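Local structure of uncharacterized protein (Thermus thermophilus, 2DBS) at residues E6-L11 and P42-Q47; V14-L19 and D23-L28; V35-D40 and A46-W51; V64-L69 and I74-L79. The protein is of unknown function but belongs to the DUF5647 family and is a small alpha-beta protein whose sheet runs on into a second subunit. One frame throughout, in Å; residues are numbered along the deposited sequence.

How the interactions relate
Interactions 3 and 4 are buried, while interactions 1 and 2 are only partly so. Interactions 1 and 3 lie about 6 Å apart, centre to centre, and share helix 42-53, which meets helix 8-20 in the first and strand 33-38 in the second. Interaction 2 uses the C-terminal end of helix 8-20, where the chain turns aside. Interaction 4 joins strands 63-69 and 72-79, and interaction 3 borders it because strands 33-38 and 63-69 are neighbours in one sheet. The chemistry follows the place. Backbone hydrogen bonds cross interactions 2 and 4; none crosses interactions 1 and 3, which are packing, and salt bridges lie beside interactions 1 and 2.

Interaction 1 (E6-L11 and P42-Q47); sequences ERLAEL and PEVAAQ
Val44 overlaps Leu8 with one methyl and the aliphatic part of Arg7 with the other. It carries most of this small contact from its side. Its CB points at the segment 6-11, and its two methyls divide the work. Val44 CG1 lies against Leu8 CD2 at 3.2 Å, which is tight for two carbons. The same methyl is 3.8 Å from Leu8 CG. The Leu8 and Val44 side chains slide past each other in opposite directions. Leu8 has CG anti to its carbonyl carbon (chi1 -58°), and this brings its end nearer to helix 42-53 than the start of the side chain would suggest.

The second methyl, Val44 CG2, meets Arg7 CD at 4.0 Å. The two side chains cross at about a right angle. Arg7 has CG anti to its backbone N (chi1 174°) and runs extended from CG to NE. Its methylenes therefore serve the apolar contact, and its guanidinium is carried on beyond it. There NE forms a salt bridge with Glu41, the residue just before helix 42-53. Arg7 NH1 is also 3.6 Å from Glu10 OE2. This second pair is long, and the oxygen lies well out of the guanidinium plane, so only the charges attract.

No hydrogen bond crosses the contact. It is apolar packing, with a charged pair beside it, between the region where helix 8-20 begins and the first turn of helix 42-53. Leu8 continues along helix 42-53 to Ala48 and Trp51. Leu11 and Val44 both rest on Pro38 of strand 33-38. Ala45 packs on Leu39 of the second subunit.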
loop_
_atom_site.group_PDB
_atom_site.type_symbol
_atom_site.label_atom_id
_atom_site.label_comp_id
_atom_site.label_asym_id
_atom_site.label_seq_id
_atom_site.Cartn_x
_atom_site.Cartn_y
_atom_site.Cartn_z
ATOM N N GLU B 6 17.060 6.115 -3.715
ATOM C CA GLU B 6 17.306 7.542 -3.908
ATOM C C GLU B 6 16.438 7.734 -5.121
ATOM O O GLU B 6 16.043 8.835 -5.490
ATOM C CB GLU B 6 18.739 7.776 -4.351
ATOM C CG GLU B 6 19.083 7.086 -5.671
ATOM C CD GLU B 6 20.022 7.899 -6.543
ATOM O OE1 GLU B 6 21.136 8.239 -6.072
ATOM O OE2 GLU B 6 19.640 8.204 -7.698
ATOM N N ARG B 7 16.208 6.579 -5.737
ATOM C CA ARG B 7 15.415 6.351 -6.935
ATOM C C ARG B 7 13.991 6.890 -6.811
ATOM O O ARG B 7 13.400 7.332 -7.793
ATOM C CB ARG B 7 15.397 4.835 -7.199
ATOM C CG ARG B 7 14.510 4.392 -8.315
ATOM C CD ARG B 7 14.537 2.884 -8.466
ATOM N NE ARG B 7 13.574 2.478 -9.488
ATOM C CZ ARG B 7 13.777 2.573 -10.802
ATOM N NH1 ARG B 7 14.925 3.049 -11.263
ATOM N NH2 ARG B 7 12.818 2.224 -11.659
ATOM N N LEU B 8 13.445 6.842 -5.603
ATOM C CA LEU B 8 12.099 7.329 -5.366
ATOM C C LEU B 8 11.926 8.751 -5.918
ATOM O O LEU B 8 10.820 9.157 -6.259
ATOM C CB LEU B 8 11.793 7.278 -3.862
ATOM C CG LEU B 8 11.920 5.891 -3.198
ATOM C CD1 LEU B 8 11.628 6.005 -1.705
ATOM C CD2 LEU B 8 10.960 4.894 -3.841
ATOM N N ALA B 9 13.024 9.499 -6.016
ATOM C CA ALA B 9 12.992 10.868 -6.542
ATOM C C ALA B 9 12.533 10.800 -7.986
ATOM O O ALA B 9 11.675 11.556 -8.416
ATOM C CB ALA B 9 14.378 11.495 -6.466
ATOM N N GLU B 10 13.131 9.879 -8.726
ATOM C CA GLU B 10 12.785 9.645 -10.116
ATOM C C GLU B 10 11.327 9.155 -10.203
ATOM O O GLU B 10 10.505 9.726 -10.931
ATOM C CB GLU B 10 13.725 8.587 -10.703
ATOM C CG GLU B 10 13.408 8.207 -12.128
ATOM C CD GLU B 10 14.288 7.099 -12.619
ATOM O OE1 GLU B 10 14.120 6.687 -13.787
ATOM O OE2 GLU B 10 15.147 6.643 -11.831
ATOM N N LEU B 11 11.011 8.099 -9.457
ATOM C CA LEU B 11 9.663 7.554 -9.475
ATOM C C LEU B 11 8.606 8.578 -9.076
ATOM O O LEU B 11 7.453 8.500 -9.509
ATOM C CB LEU B 11 9.567 6.330 -8.556
ATOM C CG LEU B 11 10.175 5.011 -9.046
ATOM C CD1 LEU B 11 9.868 3.916 -8.030
ATOM C CD2 LEU B 11 9.603 4.642 -10.405
ATOM N N PRO B 42 12.218 -4.380 -4.110
ATOM C CA PRO B 42 12.364 -4.577 -2.665
ATOM C C PRO B 42 13.309 -3.644 -1.949
ATOM O O PRO B 42 12.961 -3.078 -0.916
ATOM C CB PRO B 42 12.800 -6.037 -2.555
ATOM C CG PRO B 42 13.518 -6.281 -3.844
ATOM C CD PRO B 42 12.609 -5.605 -4.832
ATOM N N GLU B 43 14.509 -3.491 -2.491
ATOM C CA GLU B 43 15.498 -2.627 -1.874
ATOM C C GLU B 43 14.980 -1.177 -1.772
ATOM O O GLU B 43 15.256 -0.472 -0.790
ATOM C CB GLU B 43 16.816 -2.713 -2.668
ATOM C CG GLU B 43 17.897 -3.698 -2.101
ATOM C CD GLU B 43 17.531 -5.199 -2.147
ATOM O OE1 GLU B 43 16.527 -5.601 -1.514
ATOM O OE2 GLU B 43 18.264 -5.984 -2.804
ATOM N N VAL B 44 14.192 -0.756 -2.763
ATOM C CA VAL B 44 13.628 0.596 -2.811
ATOM C C VAL B 44 12.345 0.758 -1.984
ATOM O O VAL B 44 12.161 1.749 -1.276
ATOM C CB VAL B 44 13.296 0.989 -4.266
ATOM C CG1 VAL B 44 13.000 2.467 -4.349
ATOM C CG2 VAL B 44 14.438 0.601 -5.188
ATOM N N ALA B 45 11.447 -0.215 -2.100
ATOM C CA ALA B 45 10.169 -0.178 -1.390
ATOM C C ALA B 45 10.357 -0.227 0.125
ATOM O O ALA B 45 9.651 0.436 0.873
ATOM C CB ALA B 45 9.304 -1.331 -1.847
ATOM N N ALA B 46 11.326 -1.015 0.575
ATOM C CA ALA B 46 11.600 -1.160 1.992
ATOM C C ALA B 46 12.098 0.154 2.584
ATOM O O ALA B 46 11.745 0.503 3.714
ATOM C CB ALA B 46 12.619 -2.266 2.204
ATOM N N GLN B 47 12.911 0.886 1.826
ATOM C CA GLN B 47 13.430 2.169 2.298
ATOM C C GLN B 47 12.279 3.153 2.459
ATOM O O GLN B 47 12.188 3.866 3.463
ATOM C CB GLN B 47 14.445 2.745 1.302
ATOM C CG GLN B 47 15.570 1.792 0.906
ATOM C CD GLN B 47 16.321 1.196 2.105
ATOM O OE1 GLN B 47 15.818 0.292 2.783
ATOM N NE2 GLN B 47 17.527 1.707 2.369
#

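Interaction 2 (V14-L19 and D23-L28); sequences VLMQYL and DLLREL
Leu19 packs against Leu24 and Leu28, and its CD1 methyl meets both. Leu19 CD1 is 3.3 Å from Leu24 CB, and Leu28 CD1 approaches the same methyl as tightly, at 3.3 Å. Leu19 CD2 faces Leu24 CD2 at 3.8 Å. Selenomethionine Met16 adds its SE, 3.4 Å from Leu25 CD1; its chain bends at chi2 and chi3 and crosses Leu25 at about a right angle.

The backbone sets these side chains in place. Leu19 O accepts from Leu24 N at 2.8 Å and from Leu25 N at 3.1 Å, and the two donors come from opposite faces of the carbonyl plane. The first bond belongs to a Schellman motif that ends the helix, with Asp23, of positive phi, as its C-prime residue. Further out, Arg26 forms salt bridges with Asp23 and Glu27. With an alanine in place of Leu19, Leu24 and Leu28 would probably lose their common apolar partner and a gap would open between them.

The motif ends helix 8-20 and turns the chain aside into the loop that leads to strand 33-38. One turn back, Leu15 reaches all three strands of the sheet, Leu28 touches Val64 of strand 63-69, and Tyr18 and Leu24 pack on Val85 of the second subunit.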
loop_
_atom_site.group_PDB
_atom_site.type_symbol
_atom_site.label_atom_id
_atom_site.label_comp_id
_atom_site.label_asym_id
_atom_site.label_seq_id
_atom_site.Cartn_x
_atom_site.Cartn_y
_atom_site.Cartn_z
ATOM N N VAL B 14 7.808 10.409 -12.212
ATOM C CA VAL B 14 6.878 9.665 -13.065
ATOM C C VAL B 14 5.462 9.740 -12.523
ATOM O O VAL B 14 4.497 9.741 -13.291
ATOM C CB VAL B 14 7.278 8.187 -13.185
ATOM C CG1 VAL B 14 6.373 7.493 -14.212
ATOM C CG2 VAL B 14 8.740 8.079 -13.572
ATOM N N LEU B 15 5.348 9.813 -11.199
ATOM C CA LEU B 15 4.048 9.901 -10.541
ATOM C C LEU B 15 3.347 11.212 -10.864
ATOM O O LEU B 15 2.169 11.214 -11.197
ATOM C CB LEU B 15 4.204 9.763 -9.028
ATOM C CG LEU B 15 2.911 9.836 -8.219
ATOM C CD1 LEU B 15 2.033 8.608 -8.441
ATOM C CD2 LEU B 15 3.274 9.934 -6.771
HETATM N N MSE B 16 4.063 12.328 -10.777
HETATM C CA MSE B 16 3.433 13.611 -11.075
HETATM C C MSE B 16 3.030 13.782 -12.542
HETATM O O MSE B 16 2.052 14.474 -12.831
HETATM C CB MSE B 16 4.308 14.794 -10.630
HETATM C CG MSE B 16 3.560 16.157 -10.687
HETATM SE SE MSE B 16 1.740 16.259 -9.786
HETATM C CE MSE B 16 1.914 14.768 -8.538
ATOM N N GLN B 17 3.764 13.163 -13.462
ATOM C CA GLN B 17 3.396 13.249 -14.876
ATOM C C GLN B 17 1.988 12.683 -15.031
ATOM O O GLN B 17 1.172 13.214 -15.788
ATOM C CB GLN B 17 4.396 12.472 -15.735
ATOM C CG GLN B 17 5.794 13.068 -15.646
ATOM C CD GLN B 17 6.776 12.420 -16.587
ATOM O OE1 GLN B 17 6.495 12.292 -17.777
ATOM N NE2 GLN B 17 7.942 12.021 -16.069
ATOM N N TYR B 18 1.712 11.614 -14.285
ATOM C CA TYR B 18 0.405 10.961 -14.281
ATOM C C TYR B 18 -0.620 11.817 -13.549
ATOM O O TYR B 18 -1.716 12.044 -14.040
ATOM C CB TYR B 18 0.505 9.604 -13.594
ATOM C CG TYR B 18 0.843 8.449 -14.509
ATOM C CD1 TYR B 18 -0.162 7.758 -15.188
ATOM C CD2 TYR B 18 2.164 8.026 -14.679
ATOM C CE1 TYR B 18 0.148 6.663 -16.012
ATOM C CE2 TYR B 18 2.473 6.940 -15.501
ATOM C CZ TYR B 18 1.462 6.266 -16.161
ATOM O OH TYR B 18 1.753 5.199 -16.974
ATOM N N LEU B 19 -0.264 12.291 -12.366
ATOM C CA LEU B 19 -1.184 13.121 -11.609
ATOM C C LEU B 19 -1.580 14.343 -12.424
ATOM O O LEU B 19 -2.737 14.770 -12.404
ATOM C CB LEU B 19 -0.543 13.530 -10.284
ATOM C CG LEU B 19 -0.786 12.521 -9.159
ATOM C CD1 LEU B 19 -2.215 12.682 -8.694
ATOM C CD2 LEU B 19 -0.547 11.086 -9.633
ATOM N N ASP B 23 -4.850 13.837 -15.298
ATOM C CA ASP B 23 -5.915 14.294 -14.396
ATOM C C ASP B 23 -6.133 13.399 -13.165
ATOM O O ASP B 23 -7.211 12.831 -12.972
ATOM C CB ASP B 23 -7.226 14.423 -15.199
ATOM C CG ASP B 23 -8.424 14.861 -14.347
ATOM O OD1 ASP B 23 -9.559 14.894 -14.880
ATOM O OD2 ASP B 23 -8.237 15.175 -13.151
ATOM N N LEU B 24 -5.120 13.287 -12.319
ATOM C CA LEU B 24 -5.246 12.448 -11.136
ATOM C C LEU B 24 -5.243 13.310 -9.877
ATOM O O LEU B 24 -5.813 12.936 -8.844
ATOM C CB LEU B 24 -4.097 11.440 -11.114
ATOM C CG LEU B 24 -4.460 9.964 -10.975
ATOM C CD1 LEU B 24 -5.645 9.628 -11.853
ATOM C CD2 LEU B 24 -3.252 9.118 -11.336
ATOM N N LEU B 25 -4.604 14.477 -9.983
ATOM C CA LEU B 25 -4.505 15.422 -8.870
ATOM C C LEU B 25 -5.870 15.601 -8.222
ATOM O O LEU B 25 -5.972 15.734 -7.003
ATOM C CB LEU B 25 -3.980 16.777 -9.367
ATOM C CG LEU B 25 -2.631 17.292 -8.841
ATOM C CD1 LEU B 25 -1.540 16.269 -9.096
ATOM C CD2 LEU B 25 -2.284 18.610 -9.513
ATOM N N ARG B 26 -6.920 15.579 -9.034
ATOM C CA ARG B 26 -8.258 15.751 -8.508
ATOM C C ARG B 26 -8.585 14.879 -7.308
ATOM O O ARG B 26 -9.194 15.348 -6.366
ATOM C CB ARG B 26 -9.299 15.524 -9.608
ATOM C CG ARG B 26 -9.190 14.198 -10.341
ATOM C CD ARG B 26 -10.368 14.022 -11.277
ATOM N NE ARG B 26 -10.259 12.820 -12.096
ATOM C CZ ARG B 26 -10.430 11.575 -11.656
ATOM N NH1 ARG B 26 -10.724 11.347 -10.384
ATOM N NH2 ARG B 26 -10.325 10.556 -12.500
ATOM N N GLU B 27 -8.176 13.621 -7.314
ATOM C CA GLU B 27 -8.509 12.754 -6.190
ATOM C C GLU B 27 -7.539 12.763 -4.999
ATOM O O GLU B 27 -7.781 12.108 -3.979
ATOM C CB GLU B 27 -8.745 11.329 -6.703
ATOM C CG GLU B 27 -10.101 11.179 -7.392
ATOM C CD GLU B 27 -10.363 9.776 -7.901
ATOM O OE1 GLU B 27 -9.718 9.363 -8.897
ATOM O OE2 GLU B 27 -11.216 9.084 -7.300
ATOM N N LEU B 28 -6.459 13.527 -5.124
ATOM C CA LEU B 28 -5.475 13.640 -4.056
ATOM C C LEU B 28 -5.890 14.746 -3.108
ATOM O O LEU B 28 -6.533 15.706 -3.522
ATOM C CB LEU B 28 -4.099 14.002 -4.627
ATOM C CG LEU B 28 -3.113 12.893 -4.982
ATOM C CD1 LEU B 28 -1.842 13.502 -5.535
ATOM C CD2 LEU B 28 -2.812 12.076 -3.741
#

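Interaction 3 (V35-D40 and A46-W51); sequences VLLPLD and AQALAW
Val35 opens the contact with CG1, which lies 4.0 Å from Ala48 O. This methyl is anti to the backbone N of Val35 (chi1 -168°). Within 46-51 it meets a backbone oxygen; further along the helix Val35 touches Ala52.

Leu36 follows and uses its backbone. Its carbonyl oxygen comes within 3.1 Å of Ala48 CB, which points toward the strand. The two CA atoms, Leu36 CA and Ala48 CA, are 6.4 Å apart. The small side chain of Ala48 is consistent with so close an approach. The side chain of Leu36 leads away from this contact and packs on Leu11 and Leu15 of helix 8-20.

Leu37 comes next. Its CG is anti to the carbonyl carbon (chi1 -63°), and the end of the side chain comes back toward the helix. Leu37 CD2 touches Ala48 CB at 3.9 Å and reaches Leu49 N at 4.2 Å. Ala48 CB thus has Leu36 O and Leu37 CD2 as its two closest partners here.

No hydrogen bond crosses the contact, which is buried packing. The axes of strand 35-38 and helix 46-51 approach to 7.5 Å and run nearly antiparallel, at 156°. This is the strand-to-helix half of a beta-alpha-beta unit made by strand 33-38, helix 42-53 and strand 63-69. The backbones of Val35 and Leu37 bond to strand 63-69. Leu36 O turns the other way, to the helix, which runs beside the outer edge of strand 33-38. Leu8 of helix 8-20 also touches Ala48, and Leu49 packs on Arg75 of the second subunit.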
loop_
_atom_site.group_PDB
_atom_site.type_symbol
_atom_site.label_atom_id
_atom_site.label_comp_id
_atom_site.label_asym_id
_atom_site.label_seq_id
_atom_site.Cartn_x
_atom_site.Cartn_y
_atom_site.Cartn_z
ATOM N N VAL B 35 3.775 8.161 -0.044
ATOM C CA VAL B 35 4.605 7.002 0.208
ATOM C C VAL B 35 4.632 6.202 -1.088
ATOM O O VAL B 35 3.626 5.609 -1.479
ATOM C CB VAL B 35 4.029 6.130 1.344
ATOM C CG1 VAL B 35 5.051 5.115 1.769
ATOM C CG2 VAL B 35 3.617 7.009 2.523
ATOM N N LEU B 36 5.782 6.220 -1.759
ATOM C CA LEU B 36 5.977 5.509 -3.018
ATOM C C LEU B 36 6.459 4.092 -2.774
ATOM O O LEU B 36 7.557 3.901 -2.302
ATOM C CB LEU B 36 7.031 6.212 -3.876
ATOM C CG LEU B 36 6.724 7.252 -4.953
ATOM C CD1 LEU B 36 7.459 6.837 -6.226
ATOM C CD2 LEU B 36 5.236 7.361 -5.209
ATOM N N LEU B 37 5.662 3.088 -3.119
ATOM C CA LEU B 37 6.097 1.711 -2.904
ATOM C C LEU B 37 6.280 0.871 -4.162
ATOM O O LEU B 37 5.325 0.305 -4.694
ATOM C CB LEU B 37 5.140 0.971 -1.968
ATOM C CG LEU B 37 5.010 1.503 -0.554
ATOM C CD1 LEU B 37 4.122 0.566 0.224
ATOM C CD2 LEU B 37 6.361 1.628 0.101
ATOM N N PRO B 38 7.519 0.785 -4.661
ATOM C CA PRO B 38 7.768 -0.023 -5.863
ATOM C C PRO B 38 7.613 -1.507 -5.477
ATOM O O PRO B 38 8.563 -2.113 -4.941
ATOM C CB PRO B 38 9.216 0.322 -6.211
ATOM C CG PRO B 38 9.382 1.699 -5.653
ATOM C CD PRO B 38 8.689 1.615 -4.333
ATOM N N LEU B 39 6.432 -2.088 -5.726
ATOM C CA LEU B 39 6.182 -3.492 -5.372
ATOM C C LEU B 39 7.144 -4.514 -5.961
ATOM O O LEU B 39 7.226 -5.623 -5.454
ATOM C CB LEU B 39 4.757 -3.896 -5.719
ATOM C CG LEU B 39 3.675 -3.228 -4.870
ATOM C CD1 LEU B 39 2.355 -3.916 -5.153
ATOM C CD2 LEU B 39 4.023 -3.313 -3.375
ATOM N N ASP B 40 7.863 -4.165 -7.025
ATOM C CA ASP B 40 8.813 -5.106 -7.586
ATOM C C ASP B 40 10.269 -4.672 -7.426
ATOM O O ASP B 40 11.159 -5.205 -8.090
ATOM C CB ASP B 40 8.508 -5.420 -9.057
ATOM C CG ASP B 40 8.614 -4.216 -9.976
ATOM O OD1 ASP B 40 9.397 -3.289 -9.694
ATOM O OD2 ASP B 40 7.917 -4.223 -11.014
ATOM N N ALA B 46 11.326 -1.015 0.575
ATOM C CA ALA B 46 11.600 -1.160 1.992
ATOM C C ALA B 46 12.098 0.154 2.584
ATOM O O ALA B 46 11.745 0.503 3.714
ATOM C CB ALA B 46 12.619 -2.266 2.204
ATOM N N GLN B 47 12.911 0.886 1.826
ATOM C CA GLN B 47 13.430 2.169 2.298
ATOM C C GLN B 47 12.279 3.153 2.459
ATOM O O GLN B 47 12.188 3.866 3.463
ATOM C CB GLN B 47 14.445 2.745 1.302
ATOM C CG GLN B 47 15.570 1.792 0.906
ATOM C CD GLN B 47 16.321 1.196 2.105
ATOM O OE1 GLN B 47 15.818 0.292 2.783
ATOM N NE2 GLN B 47 17.527 1.707 2.369
ATOM N N ALA B 48 11.403 3.188 1.457
ATOM C CA ALA B 48 10.254 4.078 1.472
ATOM C C ALA B 48 9.340 3.836 2.673
ATOM O O ALA B 48 8.807 4.791 3.232
ATOM C CB ALA B 48 9.468 3.929 0.187
ATOM N N LEU B 49 9.138 2.580 3.073
ATOM C CA LEU B 49 8.272 2.305 4.230
ATOM C C LEU B 49 8.996 2.696 5.519
ATOM O O LEU B 49 8.370 3.117 6.483
ATOM C CB LEU B 49 7.837 0.821 4.298
ATOM C CG LEU B 49 6.722 0.486 5.327
ATOM C CD1 LEU B 49 5.418 1.162 4.924
ATOM C CD2 LEU B 49 6.504 -1.025 5.442
ATOM N N ALA B 50 10.319 2.559 5.527
ATOM C CA ALA B 50 11.111 2.932 6.686
ATOM C C ALA B 50 10.858 4.406 6.975
ATOM O O ALA B 50 10.535 4.789 8.099
ATOM C CB ALA B 50 12.579 2.711 6.400
ATOM N N TRP B 51 10.969 5.244 5.954
ATOM C CA TRP B 51 10.775 6.660 6.187
ATOM C C TRP B 51 9.343 7.023 6.559
ATOM O O TRP B 51 9.105 8.020 7.247
ATOM C CB TRP B 51 11.324 7.421 4.985
ATOM C CG TRP B 51 12.714 6.924 4.754
ATOM C CD1 TRP B 51 13.589 6.522 5.719
ATOM C CD2 TRP B 51 13.346 6.634 3.503
ATOM N NE1 TRP B 51 14.717 5.996 5.153
ATOM C CE2 TRP B 51 14.602 6.064 3.793
ATOM C CE3 TRP B 51 12.986 6.826 2.164
ATOM C CZ2 TRP B 51 15.481 5.643 2.799
ATOM C CZ3 TRP B 51 13.868 6.408 1.169
ATOM C CH2 TRP B 51 15.106 5.838 1.494
#

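Interaction 4 (V64-L69 and I74-L79); sequences VYALFL and IRLLLL
Tyr65 and Leu77 face each other as a hydrogen-bonded pair in an antiparallel beta hairpin of strands 63-69 and 72-79. Tyr65 N gives to Leu77 O at 3.2 Å, and Leu77 N gives back to Tyr65 O at 2.9 Å, in the carbonyl plane.

On the face with Tyr65, Leu67 and Leu77, one methyl ties three side chains together. Leu77 CD1 lies 3.6 Å from Tyr65 CB and 3.8 Å from Leu67 CD1. Leu77 CG is anti to its carbonyl carbon (chi1 -44°), and this sets CD1 between its two neighbours. Leu67 crosses Leu77 at about a right angle. Replacing Leu77 by an alanine removes this methyl, and Leu67 CD1 would probably lose its partner and be freer to turn.

The other face carries Val64, Ala66, Leu76 and Leu78. Leu76 also has CG anti to the carbonyl carbon (chi1 -59°), and its end swings back over the small residue opposite, with CD2 3.6 Å from Ala66 CB. Leu15 of helix 8-20 covers this pair.

Arg75 has CG anti to its backbone N and bends at chi3 (-79°), its end leading toward the second subunit. NH1 bonds weakly to Tyr65 OH of that chain, and ion pairs with its Glu82 and Glu84 are long and weak. Residues 75-78 pair with a strand there, so the sheet continues.

Near the turn, Ile74 and Arg75 both face Leu67 in a classic beta bulge. Leu67 O takes Ile74 N at 2.8 Å and Arg75 N only weakly. Beside it, Ile74 CG1 presses on Leu69 CB at a tight 3.4 Å.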
loop_
_atom_site.group_PDB
_atom_site.type_symbol
_atom_site.label_atom_id
_atom_site.label_comp_id
_atom_site.label_asym_id
_atom_site.label_seq_id
_atom_site.Cartn_x
_atom_site.Cartn_y
_atom_site.Cartn_z
ATOM N N VAL B 64 -0.604 8.944 1.316
ATOM C CA VAL B 64 -1.035 8.593 -0.019
ATOM C C VAL B 64 -0.031 7.549 -0.484
ATOM O O VAL B 64 1.156 7.827 -0.569
ATOM C CB VAL B 64 -1.014 9.814 -0.971
ATOM C CG1 VAL B 64 -1.265 9.357 -2.423
ATOM C CG2 VAL B 64 -2.070 10.841 -0.525
ATOM N N TYR B 65 -0.515 6.339 -0.744
ATOM C CA TYR B 65 0.336 5.261 -1.200
ATOM C C TYR B 65 0.247 5.139 -2.702
ATOM O O TYR B 65 -0.837 5.038 -3.236
ATOM C CB TYR B 65 -0.098 3.936 -0.566
ATOM C CG TYR B 65 0.524 3.691 0.780
ATOM C CD1 TYR B 65 0.052 4.346 1.915
ATOM C CD2 TYR B 65 1.659 2.882 0.901
ATOM C CE1 TYR B 65 0.706 4.212 3.140
ATOM C CE2 TYR B 65 2.314 2.744 2.104
ATOM C CZ TYR B 65 1.840 3.412 3.217
ATOM O OH TYR B 65 2.513 3.306 4.403
ATOM N N ALA B 66 1.393 5.138 -3.374
ATOM C CA ALA B 66 1.441 5.005 -4.811
ATOM C C ALA B 66 2.135 3.691 -5.091
ATOM O O ALA B 66 3.349 3.589 -4.947
ATOM C CB ALA B 66 2.223 6.147 -5.402
ATOM N N LEU B 67 1.360 2.678 -5.471
ATOM C CA LEU B 67 1.911 1.349 -5.770
ATOM C C LEU B 67 2.465 1.316 -7.186
ATOM O O LEU B 67 1.735 1.517 -8.149
ATOM C CB LEU B 67 0.850 0.264 -5.597
ATOM C CG LEU B 67 0.268 0.093 -4.189
ATOM C CD1 LEU B 67 -0.869 -0.926 -4.202
ATOM C CD2 LEU B 67 1.361 -0.346 -3.232
ATOM N N PHE B 68 3.766 1.060 -7.283
ATOM C CA PHE B 68 4.486 1.045 -8.537
ATOM C C PHE B 68 4.841 -0.330 -9.043
ATOM O O PHE B 68 5.093 -1.247 -8.269
ATOM C CB PHE B 68 5.786 1.850 -8.404
ATOM C CG PHE B 68 5.595 3.341 -8.508
ATOM C CD1 PHE B 68 4.861 4.035 -7.552
ATOM C CD2 PHE B 68 6.110 4.042 -9.594
ATOM C CE1 PHE B 68 4.646 5.385 -7.684
ATOM C CE2 PHE B 68 5.897 5.397 -9.730
ATOM C CZ PHE B 68 5.165 6.070 -8.777
ATOM N N LEU B 69 4.864 -0.453 -10.364
ATOM C CA LEU B 69 5.244 -1.678 -11.056
ATOM C C LEU B 69 6.053 -1.270 -12.282
ATOM O O LEU B 69 5.683 -0.321 -12.985
ATOM C CB LEU B 69 4.026 -2.465 -11.521
ATOM C CG LEU B 69 3.779 -3.779 -10.791
ATOM C CD1 LEU B 69 2.758 -4.581 -11.570
ATOM C CD2 LEU B 69 5.090 -4.548 -10.641
ATOM N N ILE B 74 0.685 2.125 -10.655
ATOM C CA ILE B 74 -0.395 1.220 -11.039
ATOM C C ILE B 74 -1.669 1.509 -10.210
ATOM O O ILE B 74 -2.783 1.320 -10.686
ATOM C CB ILE B 74 0.064 -0.266 -10.890
ATOM C CG1 ILE B 74 1.247 -0.522 -11.816
ATOM C CG2 ILE B 74 -1.040 -1.211 -11.264
ATOM C CD1 ILE B 74 0.938 -0.236 -13.269
ATOM N N ARG B 75 -1.507 1.997 -8.987
ATOM C CA ARG B 75 -2.662 2.317 -8.168
ATOM C C ARG B 75 -2.313 3.232 -7.000
ATOM O O ARG B 75 -1.193 3.211 -6.505
ATOM C CB ARG B 75 -3.311 1.028 -7.652
ATOM C CG ARG B 75 -4.401 1.261 -6.627
ATOM C CD ARG B 75 -5.000 -0.042 -6.162
ATOM N NE ARG B 75 -5.959 -0.578 -7.115
ATOM C CZ ARG B 75 -6.485 -1.797 -7.039
ATOM N NH1 ARG B 75 -6.140 -2.608 -6.053
ATOM N NH2 ARG B 75 -7.357 -2.206 -7.957
ATOM N N LEU B 76 -3.284 4.041 -6.576
ATOM C CA LEU B 76 -3.114 4.959 -5.458
ATOM C C LEU B 76 -4.126 4.613 -4.348
ATOM O O LEU B 76 -5.314 4.468 -4.620
ATOM C CB LEU B 76 -3.335 6.409 -5.913
ATOM C CG LEU B 76 -2.517 7.102 -7.016
ATOM C CD1 LEU B 76 -2.828 8.569 -6.954
ATOM C CD2 LEU B 76 -1.025 6.937 -6.828
ATOM N N LEU B 77 -3.655 4.471 -3.107
ATOM C CA LEU B 77 -4.517 4.143 -1.968
ATOM C C LEU B 77 -4.648 5.398 -1.125
ATOM O O LEU B 77 -3.656 5.896 -0.598
ATOM C CB LEU B 77 -3.882 3.026 -1.138
ATOM C CG LEU B 77 -3.318 1.900 -2.013
ATOM C CD1 LEU B 77 -2.283 1.104 -1.283
ATOM C CD2 LEU B 77 -4.461 1.012 -2.489
ATOM N N LEU B 78 -5.864 5.933 -1.032
ATOM C CA LEU B 78 -6.122 7.140 -0.253
ATOM C C LEU B 78 -6.475 6.755 1.170
ATOM O O LEU B 78 -7.529 6.177 1.442
ATOM C CB LEU B 78 -7.254 7.961 -0.871
ATOM C CG LEU B 78 -6.975 8.844 -2.108
ATOM C CD1 LEU B 78 -5.486 8.895 -2.406
ATOM C CD2 LEU B 78 -7.770 8.321 -3.316
ATOM N N LEU B 79 -5.559 7.095 2.067
ATOM C CA LEU B 79 -5.657 6.796 3.486
ATOM C C LEU B 79 -6.951 7.112 4.225
ATOM O O LEU B 79 -7.513 8.209 4.114
ATOM C CB LEU B 79 -4.515 7.503 4.239
ATOM C CG LEU B 79 -4.366 7.265 5.759
ATOM C CD1 LEU B 79 -3.790 5.869 5.937
ATOM C CD2 LEU B 79 -3.467 8.322 6.442
#